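Long-range contacts in carbonic anhydrase (PDB 1DDZ), which belongs to the beta class of zinc-dependent carbonic anhydrases and probably interconverts carbon dioxide and hydrogencarbonate: residues A32-N43 and D472-V480; I409-L420 and R432-E440. All blocks are in the same frame, centred on the assembly; numbering follows the deposited sequence.

The two contacts have their centres about 20 Å apart. Contact 1 closes a very long loop: its segments, 32-43 and 472-480, are 429 residues apart and bring the start of helix 38-53 against strand 476-481, at one edge of the chain's second mixed sheet. Contact 2 is nested inside that loop and is local, packing the short helices 407-414 and 417-420 on the long helix 426-447, with only 11 residues between its segments. Met478 joins the two directly, since its side chain packs on Glu435 and Val438. Residues from near the chain's beginning are thus fastened to the alpha/beta unit that binds zinc through Cys328, Asp330, His384 and Cys387.

Contact 1 (A32-N43 and D472-V480); sequences AMPGKSNIFANN and DGKLRDMGV
Strand 476-481, an outermost strand of the second mixed sheet, and the turn before it receive the start of helix 38-53 and the loop leading into it, with Asn43 and Phe40 pressed on Leu475. Asn43 suits its place because one amide offers both a donor and an acceptor. Asn43 ND2 gives a hydrogen to Gly473 O at 2.9 Å, nearly in line with that carbonyl, and also serves Ile338 O. Asn43 OD1 accepts from Leu475 N at 2.9 Å, the donor standing above the amide plane. Water 3 bridges OD1 to Leu475 O. CG lies anti to the backbone N (chi1 166°), which carries the amide out to the turn.

The Phe40 ring lies beneath the loop, with Gly35 N 3.3 Å above its plane and over its centre. Leu475 O lies at the ring's edge, and Phe40 CZ reaches Asp477 CB at 3.7 Å. In this antiparallel edge of the alpha/beta sheet, strand 476-481 pairs with strand 462-468, while Asp477 N gives a further hydrogen bond to Met33 O at 3.0 Å.

Arg476 extends from CG to NE and places NH1 2.6 Å from Ala32 O, which lies within the guanidinium plane. NH2 forms a salt bridge with Asp472 OD1. Replacing Arg476 with a leucine would probably leave the carboxylate of Asp472 without this charged mate and Ala32 O without its donor. Glycine fits at position 35 because a beta carbon there would run into Asp477 OD2, which already lies 3.4 Å from Gly35 CA. Asp477 OD1 closes an Asx turn by accepting from Gly479 N at 2.7 Å, and its OD2 takes a hydrogen from water 2.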
loop_
_atom_site.group_PDB
_atom_site.type_symbol
_atom_site.label_atom_id
_atom_site.label_comp_id
_atom_site.label_asym_id
_atom_site.label_seq_id
_atom_site.Cartn_x
_atom_site.Cartn_y
_atom_site.Cartn_z
ATOM N N ALA A 32 10.555 -4.498 32.363
ATOM C CA ALA A 32 9.143 -4.836 32.520
ATOM C C ALA A 32 9.037 -6.318 32.950
ATOM O O ALA A 32 9.813 -7.156 32.489
ATOM C CB ALA A 32 8.413 -4.592 31.199
ATOM N N MET A 33 8.104 -6.649 33.830
ATOM C CA MET A 33 7.966 -8.034 34.284
ATOM C C MET A 33 6.995 -8.810 33.414
ATOM O O MET A 33 6.274 -8.243 32.608
ATOM C CB MET A 33 7.405 -8.091 35.706
ATOM C CG MET A 33 8.215 -7.436 36.787
ATOM S SD MET A 33 9.088 -8.595 37.982
ATOM C CE MET A 33 8.660 -10.441 37.507
ATOM N N PRO A 34 7.098 -10.140 33.445
ATOM C CA PRO A 34 6.193 -10.990 32.674
ATOM C C PRO A 34 4.810 -10.710 33.248
ATOM O O PRO A 34 4.695 -10.292 34.404
ATOM C CB PRO A 34 6.681 -12.387 33.024
ATOM C CG PRO A 34 8.166 -12.178 33.095
ATOM C CD PRO A 34 8.296 -10.889 33.865
ATOM N N GLY A 35 3.774 -10.946 32.453
ATOM C CA GLY A 35 2.418 -10.679 32.897
ATOM C C GLY A 35 1.584 -11.840 33.407
ATOM O O GLY A 35 2.120 -12.826 33.932
ATOM N N LYS A 36 0.270 -11.751 33.169
ATOM C CA LYS A 36 -0.704 -12.746 33.629
ATOM C C LYS A 36 -0.985 -13.969 32.730
ATOM O O LYS A 36 -1.034 -15.113 33.207
ATOM C CB LYS A 36 -2.024 -12.037 33.932
ATOM C CG LYS A 36 -1.880 -10.829 34.852
ATOM C CD LYS A 36 -1.592 -11.232 36.289
ATOM C CE LYS A 36 -1.269 -10.021 37.156
ATOM N NZ LYS A 36 0.072 -9.440 36.854
ATOM N N SER A 37 -1.212 -13.716 31.444
ATOM C CA SER A 37 -1.512 -14.759 30.479
ATOM C C SER A 37 -0.661 -16.023 30.612
ATOM O O SER A 37 0.458 -16.012 31.142
ATOM C CB SER A 37 -1.408 -14.197 29.051
ATOM O OG SER A 37 -1.600 -15.199 28.055
ATOM N N ASN A 38 -1.208 -17.126 30.116
ATOM C CA ASN A 38 -0.505 -18.387 30.157
ATOM C C ASN A 38 0.658 -18.369 29.164
ATOM O O ASN A 38 1.564 -19.186 29.273
ATOM C CB ASN A 38 -1.463 -19.586 29.968
ATOM C CG ASN A 38 -1.698 -19.960 28.510
ATOM O OD1 ASN A 38 -1.616 -21.141 28.152
ATOM N ND2 ASN A 38 -2.049 -18.981 27.681
ATOM N N ILE A 39 0.696 -17.380 28.265
ATOM C CA ILE A 39 1.806 -17.302 27.324
ATOM C C ILE A 39 3.114 -17.013 28.051
ATOM O O ILE A 39 4.168 -17.464 27.638
ATOM C CB ILE A 39 1.610 -16.264 26.169
ATOM C CG1 ILE A 39 1.424 -14.841 26.692
ATOM C CG2 ILE A 39 0.491 -16.707 25.253
ATOM C CD1 ILE A 39 1.641 -13.812 25.621
ATOM N N PHE A 40 3.040 -16.273 29.151
ATOM C CA PHE A 40 4.233 -15.962 29.921
ATOM C C PHE A 40 4.675 -17.237 30.646
ATOM O O PHE A 40 5.848 -17.589 30.665
ATOM C CB PHE A 40 3.929 -14.824 30.885
ATOM C CG PHE A 40 3.607 -13.540 30.195
ATOM C CD1 PHE A 40 2.306 -13.047 30.191
ATOM C CD2 PHE A 40 4.603 -12.831 29.530
ATOM C CE1 PHE A 40 1.998 -11.865 29.537
ATOM C CE2 PHE A 40 4.306 -11.642 28.873
ATOM C CZ PHE A 40 2.997 -11.158 28.875
ATOM N N ALA A 41 3.709 -17.985 31.150
ATOM C CA ALA A 41 4.004 -19.243 31.816
ATOM C C ALA A 41 4.630 -20.233 30.820
ATOM O O ALA A 41 5.565 -20.972 31.145
ATOM C CB ALA A 41 2.724 -19.827 32.394
ATOM N N ASN A 42 4.097 -20.247 29.603
ATOM C CA ASN A 42 4.582 -21.142 28.563
ATOM C C ASN A 42 5.953 -20.708 28.103
ATOM O O ASN A 42 6.829 -21.533 27.895
ATOM C CB ASN A 42 3.589 -21.200 27.406
ATOM C CG ASN A 42 2.427 -22.117 27.708
ATOM O OD1 ASN A 42 2.605 -23.135 28.378
ATOM N ND2 ASN A 42 1.240 -21.768 27.241
ATOM N N ASN A 43 6.144 -19.408 27.959
ATOM C CA ASN A 43 7.439 -18.885 27.576
ATOM C C ASN A 43 8.486 -19.268 28.623
ATOM O O ASN A 43 9.626 -19.588 28.284
ATOM C CB ASN A 43 7.394 -17.372 27.497
ATOM C CG ASN A 43 8.769 -16.766 27.429
ATOM O OD1 ASN A 43 9.186 -16.038 28.321
ATOM N ND2 ASN A 43 9.490 -17.067 26.371
ATOM N N ASP A 472 17.889 -13.408 27.137
ATOM C CA ASP A 472 17.173 -14.262 28.095
ATOM C C ASP A 472 15.885 -14.884 27.559
ATOM O O ASP A 472 15.316 -15.730 28.210
ATOM C CB ASP A 472 16.879 -13.540 29.419
ATOM C CG ASP A 472 16.011 -12.279 29.246
ATOM O OD1 ASP A 472 16.092 -11.387 30.115
ATOM O OD2 ASP A 472 15.255 -12.158 28.255
ATOM N N GLY A 473 15.399 -14.424 26.411
ATOM C CA GLY A 473 14.186 -14.983 25.835
ATOM C C GLY A 473 12.957 -14.918 26.715
ATOM O O GLY A 473 12.005 -15.657 26.522
ATOM N N LYS A 474 12.960 -14.014 27.671
ATOM C CA LYS A 474 11.847 -13.875 28.591
ATOM C C LYS A 474 10.899 -12.812 28.054
ATOM O O LYS A 474 11.313 -11.701 27.762
ATOM C CB LYS A 474 12.366 -13.461 29.981
ATOM C CG LYS A 474 11.290 -13.364 31.044
ATOM C CD LYS A 474 11.718 -12.451 32.185
ATOM C CE LYS A 474 12.934 -12.986 32.922
ATOM N NZ LYS A 474 12.634 -14.280 33.598
ATOM N N LEU A 475 9.627 -13.164 27.906
ATOM C CA LEU A 475 8.621 -12.221 27.427
ATOM C C LEU A 475 8.210 -11.271 28.567
ATOM O O LEU A 475 7.892 -11.685 29.679
ATOM C CB LEU A 475 7.388 -12.963 26.889
ATOM C CG LEU A 475 7.497 -13.755 25.574
ATOM C CD1 LEU A 475 6.188 -14.460 25.338
ATOM C CD2 LEU A 475 7.829 -12.826 24.428
ATOM N N ARG A 476 8.188 -9.990 28.257
ATOM C CA ARG A 476 7.832 -8.949 29.207
ATOM C C ARG A 476 6.522 -8.285 28.761
ATOM O O ARG A 476 6.333 -7.944 27.578
ATOM C CB ARG A 476 8.984 -7.953 29.306
ATOM C CG ARG A 476 10.253 -8.653 29.807
ATOM C CD ARG A 476 11.427 -7.740 29.830
ATOM N NE ARG A 476 12.630 -8.455 30.221
ATOM C CZ ARG A 476 12.931 -8.768 31.481
ATOM N NH1 ARG A 476 12.117 -8.443 32.475
ATOM N NH2 ARG A 476 14.075 -9.366 31.757
ATOM N N ASP A 477 5.609 -8.140 29.710
ATOM C CA ASP A 477 4.288 -7.599 29.439
ATOM C C ASP A 477 4.281 -6.122 29.133
ATOM O O ASP A 477 4.877 -5.344 29.856
ATOM C CB ASP A 477 3.387 -7.892 30.637
ATOM C CG ASP A 477 1.905 -7.711 30.335
ATOM O OD1 ASP A 477 1.538 -7.310 29.212
ATOM O OD2 ASP A 477 1.095 -7.998 31.242
ATOM N N MET A 478 3.670 -5.755 28.005
ATOM C CA MET A 478 3.566 -4.359 27.624
ATOM C C MET A 478 2.122 -3.918 27.799
ATOM O O MET A 478 1.780 -2.753 27.597
ATOM C CB MET A 478 4.024 -4.132 26.181
ATOM C CG MET A 478 5.519 -4.339 25.932
ATOM S SD MET A 478 6.573 -3.124 26.742
ATOM C CE MET A 478 7.027 -4.049 28.208
ATOM N N GLY A 479 1.266 -4.867 28.137
ATOM C CA GLY A 479 -0.130 -4.558 28.341
ATOM C C GLY A 479 -1.022 -5.552 27.619
ATOM O O GLY A 479 -0.568 -6.286 26.741
ATOM N N VAL A 480 -2.284 -5.612 28.021
ATOM C CA VAL A 480 -3.245 -6.496 27.395
ATOM C C VAL A 480 -4.572 -5.749 27.422
ATOM O O VAL A 480 -4.784 -4.925 28.312
ATOM C CB VAL A 480 -3.343 -7.816 28.148
ATOM C CG1 VAL A 480 -3.987 -7.611 29.487
ATOM C CG2 VAL A 480 -4.104 -8.832 27.320
HETATM O O HOH W 1 5.153 -5.454 32.959
HETATM O O HOH W 2 -1.218 -9.072 31.856
HETATM O O HOH W 3 7.814 -14.508 30.070
#

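Contact 2 (I409-L420 and R432-E440); sequences IRDVRRHNQAEL and RLIEINVLE
Val412 and Leu433 interlock as knobs into holes where the axes of 409-414 and 432-440 pass 9.8 Å apart at 106°. Val412 settles among Leu433, Ile436, Asn437 and Glu440, its CG1 lying 3.7 Å from Ile436 CG2. Leu433 answers from the long helix, entering among Ile409, Val412, Arg413 and Leu420. Its two methyls divide the work: CD1 meets Ile409 CG2, and CD2 meets Val412 CG1. Branched aliphatic residues suit this steep crossing because their methyls spread to several neighbours at once.

Further along, Leu420 lays CD2 beside the aliphatic part of Arg432, 3.8 Å from its CG. Asn416 sets OD1 3.5 Å from Ile436 CG2; its amide is steadied by ND2, which donates to Val412 O at 2.7 Å, in the carbonyl plane and on a lone pair. Glu419 CG lies anti to the backbone N (chi1 167°) and the chain bends at chi2 (60°), bringing OE1 to the edge of the Arg432 guanidinium. Arg432 NE (2.9 Å) and NH2 (3.0 Å) both grip Glu419 OE1 from the same face of the carboxylate.

Farther out, Glu419 OE2 pairs with Arg422, while Arg432 NH2 also reaches Gln27 O. Arg414 makes a salt bridge to Glu440 of the second subunit, and His415 stacks on His415 of that subunit, so the short helix also faces the dimer interface. Within the long helix, Arg432 NH1 extends the salt-bridge network to Glu435 OE1 at 3.0 Å.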
loop_
_atom_site.group_PDB
_atom_site.type_symbol
_atom_site.label_atom_id
_atom_site.label_comp_id
_atom_site.label_asym_id
_atom_site.label_seq_id
_atom_site.Cartn_x
_atom_site.Cartn_y
_atom_site.Cartn_z
ATOM N N ILE A 409 8.084 5.154 13.340
ATOM C CA ILE A 409 8.755 4.978 14.628
ATOM C C ILE A 409 9.205 6.348 15.122
ATOM O O ILE A 409 9.233 6.601 16.317
ATOM C CB ILE A 409 9.936 4.012 14.544
ATOM C CG1 ILE A 409 9.426 2.580 14.549
ATOM C CG2 ILE A 409 10.861 4.195 15.729
ATOM C CD1 ILE A 409 9.751 1.857 13.306
ATOM N N ARG A 410 9.480 7.249 14.189
ATOM C CA ARG A 410 9.867 8.604 14.540
ATOM C C ARG A 410 8.698 9.332 15.199
ATOM O O ARG A 410 8.890 10.098 16.135
ATOM C CB ARG A 410 10.349 9.361 13.311
ATOM C CG ARG A 410 11.829 9.189 13.046
ATOM C CD ARG A 410 12.656 9.849 14.138
ATOM N NE ARG A 410 13.746 10.583 13.525
ATOM C CZ ARG A 410 13.834 11.904 13.442
ATOM N NH1 ARG A 410 12.918 12.700 13.971
ATOM N NH2 ARG A 410 14.787 12.424 12.700
ATOM N N ASP A 411 7.480 9.057 14.743
ATOM C CA ASP A 411 6.284 9.671 15.331
ATOM C C ASP A 411 6.146 9.241 16.786
ATOM O O ASP A 411 5.730 10.009 17.650
ATOM C CB ASP A 411 5.028 9.228 14.579
ATOM C CG ASP A 411 4.902 9.857 13.211
ATOM O OD1 ASP A 411 5.722 10.717 12.823
ATOM O OD2 ASP A 411 3.954 9.480 12.510
ATOM N N VAL A 412 6.443 7.977 17.035
ATOM C CA VAL A 412 6.389 7.442 18.382
ATOM C C VAL A 412 7.396 8.186 19.278
ATOM O O VAL A 412 7.062 8.567 20.398
ATOM C CB VAL A 412 6.702 5.924 18.392
ATOM C CG1 VAL A 412 6.654 5.375 19.813
ATOM C CG2 VAL A 412 5.723 5.174 17.509
ATOM N N ARG A 413 8.607 8.412 18.768
ATOM C CA ARG A 413 9.644 9.096 19.520
ATOM C C ARG A 413 9.167 10.492 19.866
ATOM O O ARG A 413 9.138 10.877 21.040
ATOM C CB ARG A 413 10.923 9.198 18.697
ATOM C CG ARG A 413 12.125 9.466 19.556
ATOM C CD ARG A 413 13.344 9.854 18.761
ATOM N NE ARG A 413 13.236 11.256 18.438
ATOM C CZ ARG A 413 14.076 12.188 18.856
ATOM N NH1 ARG A 413 15.115 11.873 19.618
ATOM N NH2 ARG A 413 13.864 13.446 18.507
ATOM N N ARG A 414 8.752 11.216 18.829
ATOM C CA ARG A 414 8.273 12.587 18.938
ATOM C C ARG A 414 7.135 12.778 19.890
ATOM O O ARG A 414 7.080 13.773 20.568
ATOM C CB ARG A 414 7.862 13.118 17.577
ATOM C CG ARG A 414 7.167 14.454 17.626
ATOM C CD ARG A 414 6.964 15.052 16.244
ATOM N NE ARG A 414 6.256 14.137 15.360
ATOM C CZ ARG A 414 5.097 14.404 14.770
ATOM N NH1 ARG A 414 4.485 15.573 14.970
ATOM N NH2 ARG A 414 4.564 13.503 13.950
ATOM N N HIS A 415 6.217 11.825 19.952
ATOM C CA HIS A 415 5.068 11.969 20.837
ATOM C C HIS A 415 5.287 11.425 22.236
ATOM O O HIS A 415 4.348 11.361 23.012
ATOM C CB HIS A 415 3.819 11.273 20.242
ATOM C CG HIS A 415 3.287 11.912 18.991
ATOM N ND1 HIS A 415 3.096 11.212 17.820
ATOM C CD2 HIS A 415 2.973 13.199 18.711
ATOM C CE1 HIS A 415 2.703 12.038 16.870
ATOM N NE2 HIS A 415 2.620 13.250 17.384
ATOM N N ASN A 416 6.496 10.972 22.531
ATOM C CA ASN A 416 6.765 10.391 23.833
ATOM C C ASN A 416 8.049 10.898 24.441
ATOM O O ASN A 416 8.716 10.166 25.174
ATOM C CB ASN A 416 6.835 8.874 23.708
ATOM C CG ASN A 416 5.488 8.258 23.447
ATOM O OD1 ASN A 416 4.802 7.845 24.356
ATOM N ND2 ASN A 416 5.099 8.190 22.188
ATOM N N GLN A 417 8.417 12.121 24.083
ATOM C CA GLN A 417 9.624 12.747 24.581
ATOM C C GLN A 417 9.568 12.950 26.097
ATOM O O GLN A 417 10.602 12.967 26.760
ATOM C CB GLN A 417 9.864 14.080 23.871
ATOM C CG GLN A 417 10.379 13.943 22.451
ATOM C CD GLN A 417 11.813 13.485 22.393
ATOM O OE1 GLN A 417 12.211 12.609 23.151
ATOM N NE2 GLN A 417 12.600 14.078 21.488
ATOM N N ALA A 418 8.372 13.061 26.652
ATOM C CA ALA A 418 8.225 13.240 28.085
ATOM C C ALA A 418 8.950 12.109 28.795
ATOM O O ALA A 418 9.806 12.354 29.651
ATOM C CB ALA A 418 6.754 13.251 28.473
ATOM N N GLU A 419 8.647 10.878 28.385
ATOM C CA GLU A 419 9.275 9.699 28.943
ATOM C C GLU A 419 10.664 9.471 28.386
ATOM O O GLU A 419 11.591 9.175 29.138
ATOM C CB GLU A 419 8.430 8.461 28.691
ATOM C CG GLU A 419 9.163 7.137 28.960
ATOM C CD GLU A 419 9.666 6.991 30.410
ATOM O OE1 GLU A 419 10.653 6.267 30.636
ATOM O OE2 GLU A 419 9.068 7.589 31.332
ATOM N N LEU A 420 10.830 9.612 27.078
ATOM C CA LEU A 420 12.140 9.375 26.479
ATOM C C LEU A 420 13.258 10.310 26.984
ATOM O O LEU A 420 14.379 9.869 27.166
ATOM C CB LEU A 420 12.047 9.355 24.940
ATOM C CG LEU A 420 11.222 8.212 24.328
ATOM C CD1 LEU A 420 11.159 8.391 22.809
ATOM C CD2 LEU A 420 11.834 6.852 24.698
ATOM N N ARG A 432 13.465 1.657 25.329
ATOM C CA ARG A 432 12.212 2.232 25.825
ATOM C C ARG A 432 11.328 2.555 24.628
ATOM O O ARG A 432 10.116 2.307 24.653
ATOM C CB ARG A 432 12.454 3.501 26.653
ATOM C CG ARG A 432 11.168 4.129 27.205
ATOM C CD ARG A 432 10.424 3.162 28.123
ATOM N NE ARG A 432 10.410 3.653 29.499
ATOM C CZ ARG A 432 10.167 2.914 30.575
ATOM N NH1 ARG A 432 9.930 1.617 30.473
ATOM N NH2 ARG A 432 10.080 3.503 31.753
ATOM N N LEU A 433 11.941 3.117 23.594
ATOM C CA LEU A 433 11.232 3.466 22.358
ATOM C C LEU A 433 10.589 2.201 21.781
ATOM O O LEU A 433 9.468 2.225 21.286
ATOM C CB LEU A 433 12.219 4.022 21.332
ATOM C CG LEU A 433 11.822 5.036 20.247
ATOM C CD1 LEU A 433 12.581 4.680 19.002
ATOM C CD2 LEU A 433 10.338 5.082 19.980
ATOM N N ILE A 434 11.327 1.105 21.850
ATOM C CA ILE A 434 10.887 -0.196 21.360
ATOM C C ILE A 434 9.648 -0.644 22.134
ATOM O O ILE A 434 8.719 -1.210 21.572
ATOM C CB ILE A 434 12.063 -1.229 21.508
ATOM C CG1 ILE A 434 13.130 -0.955 20.455
ATOM C CG2 ILE A 434 11.586 -2.661 21.444
ATOM C CD1 ILE A 434 14.254 -1.932 20.533
ATOM N N GLU A 435 9.624 -0.354 23.432
ATOM C CA GLU A 435 8.507 -0.731 24.289
ATOM C C GLU A 435 7.263 0.084 23.970
ATOM O O GLU A 435 6.145 -0.445 23.910
ATOM C CB GLU A 435 8.882 -0.518 25.761
ATOM C CG GLU A 435 9.928 -1.470 26.280
ATOM C CD GLU A 435 10.481 -1.068 27.653
ATOM O OE1 GLU A 435 10.502 0.131 27.956
ATOM O OE2 GLU A 435 10.879 -1.961 28.428
ATOM N N ILE A 436 7.450 1.385 23.865
ATOM C CA ILE A 436 6.361 2.293 23.558
ATOM C C ILE A 436 5.842 2.026 22.128
ATOM O O ILE A 436 4.641 2.180 21.853
ATOM C CB ILE A 436 6.830 3.731 23.731
ATOM C CG1 ILE A 436 7.214 3.959 25.200
ATOM C CG2 ILE A 436 5.760 4.701 23.293
ATOM C CD1 ILE A 436 7.834 5.355 25.450
ATOM N N ASN A 437 6.732 1.589 21.235
ATOM C CA ASN A 437 6.330 1.260 19.867
ATOM C C ASN A 437 5.345 0.086 19.895
ATOM O O ASN A 437 4.298 0.140 19.265
ATOM C CB ASN A 437 7.540 0.946 18.995
ATOM C CG ASN A 437 7.155 0.579 17.569
ATOM O OD1 ASN A 437 7.390 -0.538 17.138
ATOM N ND2 ASN A 437 6.555 1.514 16.846
ATOM N N VAL A 438 5.632 -0.921 20.712
ATOM C CA VAL A 438 4.744 -2.088 20.872
ATOM C C VAL A 438 3.377 -1.633 21.406
ATOM O O VAL A 438 2.328 -2.080 20.928
ATOM C CB VAL A 438 5.353 -3.135 21.876
ATOM C CG1 VAL A 438 4.359 -4.214 22.210
ATOM C CG2 VAL A 438 6.577 -3.766 21.296
ATOM N N LEU A 439 3.396 -0.748 22.405
ATOM C CA LEU A 439 2.179 -0.214 23.029
ATOM C C LEU A 439 1.339 0.555 21.981
ATOM O O LEU A 439 0.135 0.350 21.832
ATOM C CB LEU A 439 2.603 0.701 24.183
ATOM C CG LEU A 439 1.662 1.023 25.336
ATOM C CD1 LEU A 439 0.812 2.197 24.996
ATOM C CD2 LEU A 439 0.835 -0.183 25.685
ATOM N N GLU A 440 2.015 1.398 21.224
ATOM C CA GLU A 440 1.393 2.189 20.188
ATOM C C GLU A 440 0.815 1.247 19.114
ATOM O O GLU A 440 -0.313 1.430 18.665
ATOM C CB GLU A 440 2.449 3.116 19.597
ATOM C CG GLU A 440 1.962 4.488 19.155
ATOM C CD GLU A 440 1.544 5.389 20.320
ATOM O OE1 GLU A 440 0.362 5.353 20.709
ATOM O OE2 GLU A 440 2.384 6.166 20.823
HETATM O O HOH W 4 2.291 8.353 18.221
#